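Local coordinates for protein transcriptional regulator, MerR-family (Cupriavidus metallidurans CH34, PDB 5GPE) that binds lead(II) and probably acts as a DNA-binding transcription factor of the MerR family that responds to the metal, at residues B[18-31]-B[38-51]. Sequence-based numbering, arbitrary orientation.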
loop_
_atom_site.group_PDB
_atom_site.type_symbol
_atom_site.label_atom_id
_atom_site.label_comp_id
_atom_site.label_asym_id
_atom_site.label_seq_id
_atom_site.Cartn_x
_atom_site.Cartn_y
_atom_site.Cartn_z
ATOM N N VAL B 18 4.965 7.459 19.436
ATOM C CA VAL B 18 6.210 7.210 20.146
ATOM C C VAL B 18 6.237 5.773 20.691
ATOM O O VAL B 18 7.237 5.069 20.544
ATOM C CB VAL B 18 6.434 8.204 21.316
ATOM C CG1 VAL B 18 7.721 7.886 22.060
ATOM C CG2 VAL B 18 6.491 9.639 20.807
ATOM N N ARG B 19 5.147 5.352 21.339
ATOM C CA ARG B 19 5.062 3.995 21.904
ATOM C C ARG B 19 5.102 2.909 20.830
ATOM O O ARG B 19 5.653 1.835 21.044
ATOM C CB ARG B 19 3.795 3.825 22.757
ATOM C CG ARG B 19 3.830 4.619 24.041
ATOM C CD ARG B 19 3.017 3.989 25.151
ATOM N NE ARG B 19 3.220 4.764 26.371
ATOM C CZ ARG B 19 2.350 5.572 26.966
ATOM N NH1 ARG B 19 1.117 5.744 26.497
ATOM N NH2 ARG B 19 2.745 6.215 28.067
ATOM N N PHE B 20 4.517 3.192 19.679
ATOM C CA PHE B 20 4.623 2.275 18.519
ATOM C C PHE B 20 6.093 2.078 18.096
ATOM O O PHE B 20 6.559 0.952 17.934
ATOM C CB PHE B 20 3.793 2.813 17.353
ATOM C CG PHE B 20 3.929 2.027 16.089
ATOM C CD1 PHE B 20 3.619 0.674 16.058
ATOM C CD2 PHE B 20 4.323 2.650 14.913
ATOM C CE1 PHE B 20 3.732 -0.054 14.878
ATOM C CE2 PHE B 20 4.433 1.937 13.735
ATOM C CZ PHE B 20 4.137 0.580 13.718
ATOM N N TYR B 21 6.817 3.189 17.948
ATOM C CA TYR B 21 8.241 3.139 17.605
ATOM C C TYR B 21 9.076 2.425 18.669
ATOM O O TYR B 21 9.994 1.680 18.333
ATOM C CB TYR B 21 8.790 4.544 17.370
ATOM C CG TYR B 21 8.195 5.273 16.193
ATOM C CD1 TYR B 21 7.625 4.593 15.111
ATOM C CD2 TYR B 21 8.189 6.655 16.156
ATOM C CE1 TYR B 21 7.080 5.279 14.043
ATOM C CE2 TYR B 21 7.653 7.349 15.079
ATOM C CZ TYR B 21 7.091 6.650 14.034
ATOM O OH TYR B 21 6.563 7.309 12.955
ATOM N N GLU B 22 8.733 2.612 19.939
ATOM C CA GLU B 22 9.357 1.851 21.031
ATOM C C GLU B 22 9.124 0.354 20.899
ATOM O O GLU B 22 10.065 -0.433 20.987
ATOM C CB GLU B 22 8.831 2.297 22.394
ATOM C CG GLU B 22 9.359 3.646 22.825
ATOM C CD GLU B 22 8.961 4.023 24.241
ATOM O OE1 GLU B 22 7.783 3.811 24.616
ATOM O OE2 GLU B 22 9.826 4.561 24.960
ATOM N N SER B 23 7.869 -0.035 20.694
ATOM C CA SER B 23 7.520 -1.460 20.530
ATOM C C SER B 23 8.223 -2.097 19.320
ATOM O O SER B 23 8.499 -3.288 19.330
ATOM C CB SER B 23 6.004 -1.658 20.430
ATOM O OG SER B 23 5.507 -1.114 19.218
ATOM N N GLU B 24 8.525 -1.286 18.303
ATOM C CA GLU B 24 9.246 -1.741 17.101
ATOM C C GLU B 24 10.787 -1.650 17.184
ATOM O O GLU B 24 11.473 -1.947 16.212
ATOM C CB GLU B 24 8.739 -0.975 15.872
ATOM C CG GLU B 24 7.340 -1.373 15.462
ATOM C CD GLU B 24 7.262 -2.813 14.984
ATOM O OE1 GLU B 24 8.004 -3.285 14.065
ATOM O OE2 GLU B 24 6.448 -3.492 15.595
ATOM N N GLY B 25 11.327 -1.279 18.340
ATOM C CA GLY B 25 12.772 -1.257 18.550
ATOM C C GLY B 25 13.492 -0.114 17.857
ATOM O O GLY B 25 14.697 -0.193 17.647
ATOM N N LEU B 26 12.773 0.963 17.545
ATOM C CA LEU B 26 13.361 2.119 16.858
ATOM C C LEU B 26 13.889 3.199 17.785
ATOM O O LEU B 26 14.537 4.135 17.327
ATOM C CB LEU B 26 12.356 2.736 15.899
ATOM C CG LEU B 26 11.738 1.780 14.868
ATOM C CD1 LEU B 26 10.837 2.565 13.931
ATOM C CD2 LEU B 26 12.782 1.021 14.069
ATOM N N LEU B 27 13.643 3.105 19.071
ATOM C CA LEU B 27 14.120 4.117 20.005
ATOM C C LEU B 27 15.058 3.567 21.063
ATOM O O LEU B 27 14.820 2.537 21.573
ATOM C CB LEU B 27 12.963 4.794 20.709
ATOM C CG LEU B 27 12.014 5.679 19.924
ATOM C CD1 LEU B 27 11.101 6.445 20.830
ATOM C CD2 LEU B 27 12.793 6.636 19.080
ATOM N N PRO B 28 16.116 4.278 21.405
ATOM C CA PRO B 28 16.992 3.794 22.474
ATOM C C PRO B 28 16.265 3.817 23.813
ATOM O O PRO B 28 15.198 4.447 23.941
ATOM C CB PRO B 28 18.157 4.789 22.463
ATOM C CG PRO B 28 17.603 6.040 21.882
ATOM C CD PRO B 28 16.360 5.699 21.102
ATOM N N GLU B 29 16.834 3.125 24.791
ATOM C CA GLU B 29 16.236 3.026 26.124
ATOM C C GLU B 29 16.013 4.419 26.723
ATOM O O GLU B 29 16.758 5.355 26.395
ATOM C CB GLU B 29 17.117 2.193 27.058
ATOM C CG GLU B 29 17.202 0.721 26.679
ATOM C CD GLU B 29 15.873 0.004 26.837
ATOM O OE1 GLU B 29 15.307 0.021 27.956
ATOM O OE2 GLU B 29 15.383 -0.564 25.842
ATOM N N PRO B 30 14.976 4.576 27.577
ATOM C CA PRO B 30 14.746 5.880 28.224
ATOM C C PRO B 30 15.953 6.363 29.044
ATOM O O PRO B 30 16.691 5.549 29.594
ATOM C CB PRO B 30 13.537 5.631 29.135
ATOM C CG PRO B 30 12.952 4.336 28.719
ATOM C CD PRO B 30 13.979 3.564 27.971
ATOM N N ALA B 31 16.136 7.680 29.107
ATOM C CA ALA B 31 17.269 8.296 29.818
ATOM C C ALA B 31 17.317 7.918 31.309
ATOM O O ALA B 31 18.393 7.726 31.869
ATOM C CB ALA B 31 17.229 9.812 29.652
ATOM N N ARG B 38 9.583 6.380 33.320
ATOM C CA ARG B 38 10.395 6.619 32.150
ATOM C C ARG B 38 10.602 8.085 31.779
ATOM O O ARG B 38 9.676 8.793 31.693
ATOM C CB ARG B 38 9.814 5.880 30.950
ATOM C CG ARG B 38 9.735 4.380 31.095
ATOM C CD ARG B 38 8.940 3.708 29.993
ATOM N NE ARG B 38 9.387 2.333 29.827
ATOM C CZ ARG B 38 9.984 1.830 28.750
ATOM N NH1 ARG B 38 10.179 2.568 27.666
ATOM N NH2 ARG B 38 10.318 0.538 28.736
ATOM N N LEU B 39 11.839 8.492 31.556
ATOM C CA LEU B 39 12.194 9.845 31.111
ATOM C C LEU B 39 13.022 9.818 29.842
ATOM O O LEU B 39 13.800 8.895 29.613
ATOM C CB LEU B 39 12.956 10.621 32.200
ATOM C CG LEU B 39 12.184 11.007 33.453
ATOM C CD1 LEU B 39 13.117 11.645 34.468
ATOM C CD2 LEU B 39 11.046 11.965 33.145
ATOM N N TYR B 40 12.835 10.847 29.021
ATOM C CA TYR B 40 13.488 10.969 27.716
ATOM C C TYR B 40 14.249 12.287 27.645
ATOM O O TYR B 40 14.012 13.195 28.429
ATOM C CB TYR B 40 12.448 10.894 26.591
ATOM C CG TYR B 40 11.567 9.656 26.649
ATOM C CD1 TYR B 40 10.401 9.637 27.417
ATOM C CD2 TYR B 40 11.892 8.510 25.931
ATOM C CE1 TYR B 40 9.589 8.514 27.471
ATOM C CE2 TYR B 40 11.091 7.373 25.975
ATOM C CZ TYR B 40 9.940 7.384 26.744
ATOM O OH TYR B 40 9.135 6.275 26.792
ATOM N N ASP B 41 15.148 12.392 26.679
ATOM C CA ASP B 41 15.977 13.586 26.486
ATOM C C ASP B 41 16.185 13.902 24.993
ATOM O O ASP B 41 15.512 13.318 24.120
ATOM C CB ASP B 41 17.304 13.434 27.263
ATOM C CG ASP B 41 18.220 12.353 26.699
ATOM O OD1 ASP B 41 18.053 11.918 25.540
ATOM O OD2 ASP B 41 19.133 11.929 27.435
ATOM N N GLU B 42 17.123 14.807 24.714
ATOM C CA GLU B 42 17.401 15.319 23.363
ATOM C C GLU B 42 17.708 14.227 22.326
ATOM O O GLU B 42 17.339 14.360 21.154
ATOM C CB GLU B 42 18.561 16.337 23.414
ATOM C CG GLU B 42 18.848 17.087 22.105
ATOM C CD GLU B 42 17.719 18.014 21.648
ATOM O OE1 GLU B 42 16.847 18.390 22.470
ATOM O OE2 GLU B 42 17.706 18.371 20.448
ATOM N N VAL B 43 18.379 13.165 22.759
ATOM C CA VAL B 43 18.730 12.038 21.877
ATOM C C VAL B 43 17.464 11.391 21.286
ATOM O O VAL B 43 17.431 11.049 20.104
ATOM C CB VAL B 43 19.588 10.975 22.607
ATOM C CG1 VAL B 43 19.863 9.772 21.712
ATOM C CG2 VAL B 43 20.917 11.575 23.066
ATOM N N HIS B 44 16.442 11.221 22.124
ATOM C CA HIS B 44 15.170 10.622 21.707
ATOM C C HIS B 44 14.408 11.517 20.748
ATOM O O HIS B 44 13.845 11.030 19.767
ATOM C CB HIS B 44 14.281 10.295 22.906
ATOM C CG HIS B 44 14.892 9.308 23.852
ATOM N ND1 HIS B 44 15.752 9.681 24.861
ATOM C CD2 HIS B 44 14.785 7.959 23.930
ATOM C CE1 HIS B 44 16.146 8.611 25.524
ATOM N NE2 HIS B 44 15.573 7.554 24.979
ATOM N N LEU B 45 14.427 12.819 21.013
ATOM C CA LEU B 45 13.828 13.802 20.114
ATOM C C LEU B 45 14.474 13.751 18.725
ATOM O O LEU B 45 13.773 13.663 17.719
ATOM C CB LEU B 45 13.918 15.224 20.693
ATOM C CG LEU B 45 13.372 16.375 19.826
ATOM C CD1 LEU B 45 11.920 16.147 19.414
ATOM C CD2 LEU B 45 13.511 17.709 20.554
ATOM N N GLN B 46 15.804 13.787 18.674
ATOM C CA GLN B 46 16.520 13.742 17.397
ATOM C C GLN B 46 16.272 12.429 16.646
ATOM O O GLN B 46 16.211 12.402 15.417
ATOM C CB GLN B 46 18.024 13.972 17.589
ATOM C CG GLN B 46 18.387 15.402 17.991
ATOM C CD GLN B 46 17.734 16.451 17.094
ATOM O OE1 GLN B 46 17.740 16.324 15.862
ATOM N NE2 GLN B 46 17.129 17.468 17.707
ATOM N N ARG B 47 16.061 11.351 17.382
ATOM C CA ARG B 47 15.745 10.065 16.809
ATOM C C ARG B 47 14.363 10.109 16.157
ATOM O O ARG B 47 14.193 9.703 15.068
ATOM C CB ARG B 47 15.768 9.012 17.879
ATOM C CG ARG B 47 15.180 7.700 17.473
ATOM C CD ARG B 47 16.046 7.092 16.447
ATOM N NE ARG B 47 17.414 6.893 16.854
ATOM C CZ ARG B 47 17.890 5.797 17.403
ATOM N NH1 ARG B 47 17.121 4.800 17.687
ATOM N NH2 ARG B 47 19.163 5.719 17.662
ATOM N N LEU B 48 13.397 10.648 16.848
ATOM C CA LEU B 48 12.042 10.785 16.314
ATOM C C LEU B 48 11.986 11.641 15.060
ATOM O O LEU B 48 11.275 11.309 14.109
ATOM C CB LEU B 48 11.086 11.349 17.365
ATOM C CG LEU B 48 10.675 10.392 18.483
ATOM C CD1 LEU B 48 9.900 11.135 19.554
ATOM C CD2 LEU B 48 9.868 9.248 17.883
ATOM N N LEU B 49 12.767 12.716 15.046
ATOM C CA LEU B 49 12.860 13.556 13.866
ATOM C C LEU B 49 13.484 12.801 12.684
ATOM O O LEU B 49 13.019 12.941 11.556
ATOM C CB LEU B 49 13.618 14.850 14.166
ATOM C CG LEU B 49 12.973 15.762 15.216
ATOM C CD1 LEU B 49 13.836 16.999 15.445
ATOM C CD2 LEU B 49 11.553 16.180 14.850
ATOM N N PHE B 50 14.510 11.996 12.950
ATOM C CA PHE B 50 15.149 11.152 11.931
ATOM C C PHE B 50 14.136 10.175 11.352
ATOM O O PHE B 50 14.012 10.056 10.146
ATOM C CB PHE B 50 16.347 10.382 12.535
ATOM C CG PHE B 50 17.068 9.487 11.558
ATOM C CD1 PHE B 50 16.633 8.182 11.327
ATOM C CD2 PHE B 50 18.192 9.938 10.876
ATOM C CE1 PHE B 50 17.303 7.362 10.427
ATOM C CE2 PHE B 50 18.863 9.123 9.987
ATOM C CZ PHE B 50 18.414 7.836 9.749
ATOM N N ILE B 51 13.395 9.510 12.222
ATOM C CA ILE B 51 12.330 8.579 11.818
ATOM C C ILE B 51 11.261 9.280 10.962
ATOM O O ILE B 51 10.847 8.750 9.928
ATOM C CB ILE B 51 11.661 7.902 13.041
ATOM C CG1 ILE B 51 12.665 6.980 13.750
ATOM C CG2 ILE B 51 10.441 7.076 12.622
ATOM C CD1 ILE B 51 12.246 6.573 15.136
#
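Glu22 and Tyr40 meet from opposite directions: the phenol OH donates to Glu22 OE2 over 2.6 Å, reaching it on the syn side of the carboxylate. The same oxygen forms a longer salt bridge with Arg38 NH1 (3.4 Å), whose guanidinium stands nearly perpendicular to the carboxylate and carries Pro30 CG over one face. Two further side chains from 38-51 grip backbone carbonyls of the loop after helix 15-23. Bends at chi2 (67°) and chi3 (57°) fold the Arg47 chain and bring NH1 to Leu26 O at 2.7 Å; this oxygen lies in the guanidinium plane, and Pro28 CD covers one face. His44 NE2 donates to Glu29 O at 2.9 Å and weakly to Pro28 O. Val43 N and His44 ND1 reach Asp41 OD1 from opposite faces of its plane, and this one oxygen both caps helix 42-56 and holds the imidazole; a weak bond between Asp41 N and His44 ND1 completes a capping box. Beyond the polar groups, Ile51 CG2 makes a CH-pi contact over one face of Tyr21, 3.9 Å from the ring centroid, and Leu48 CD2 meets the ring edge. Tyr21 OH turns to Arg55. Val18 touches Leu48 CD1, and Leu26 CB packs on Ile51 CD1. Segments 18-23 and 42-51 cross at 90°, while the His44 and Arg47 bonds fasten the wing loop, as in a MerR-type winged helix-turn-helix domain.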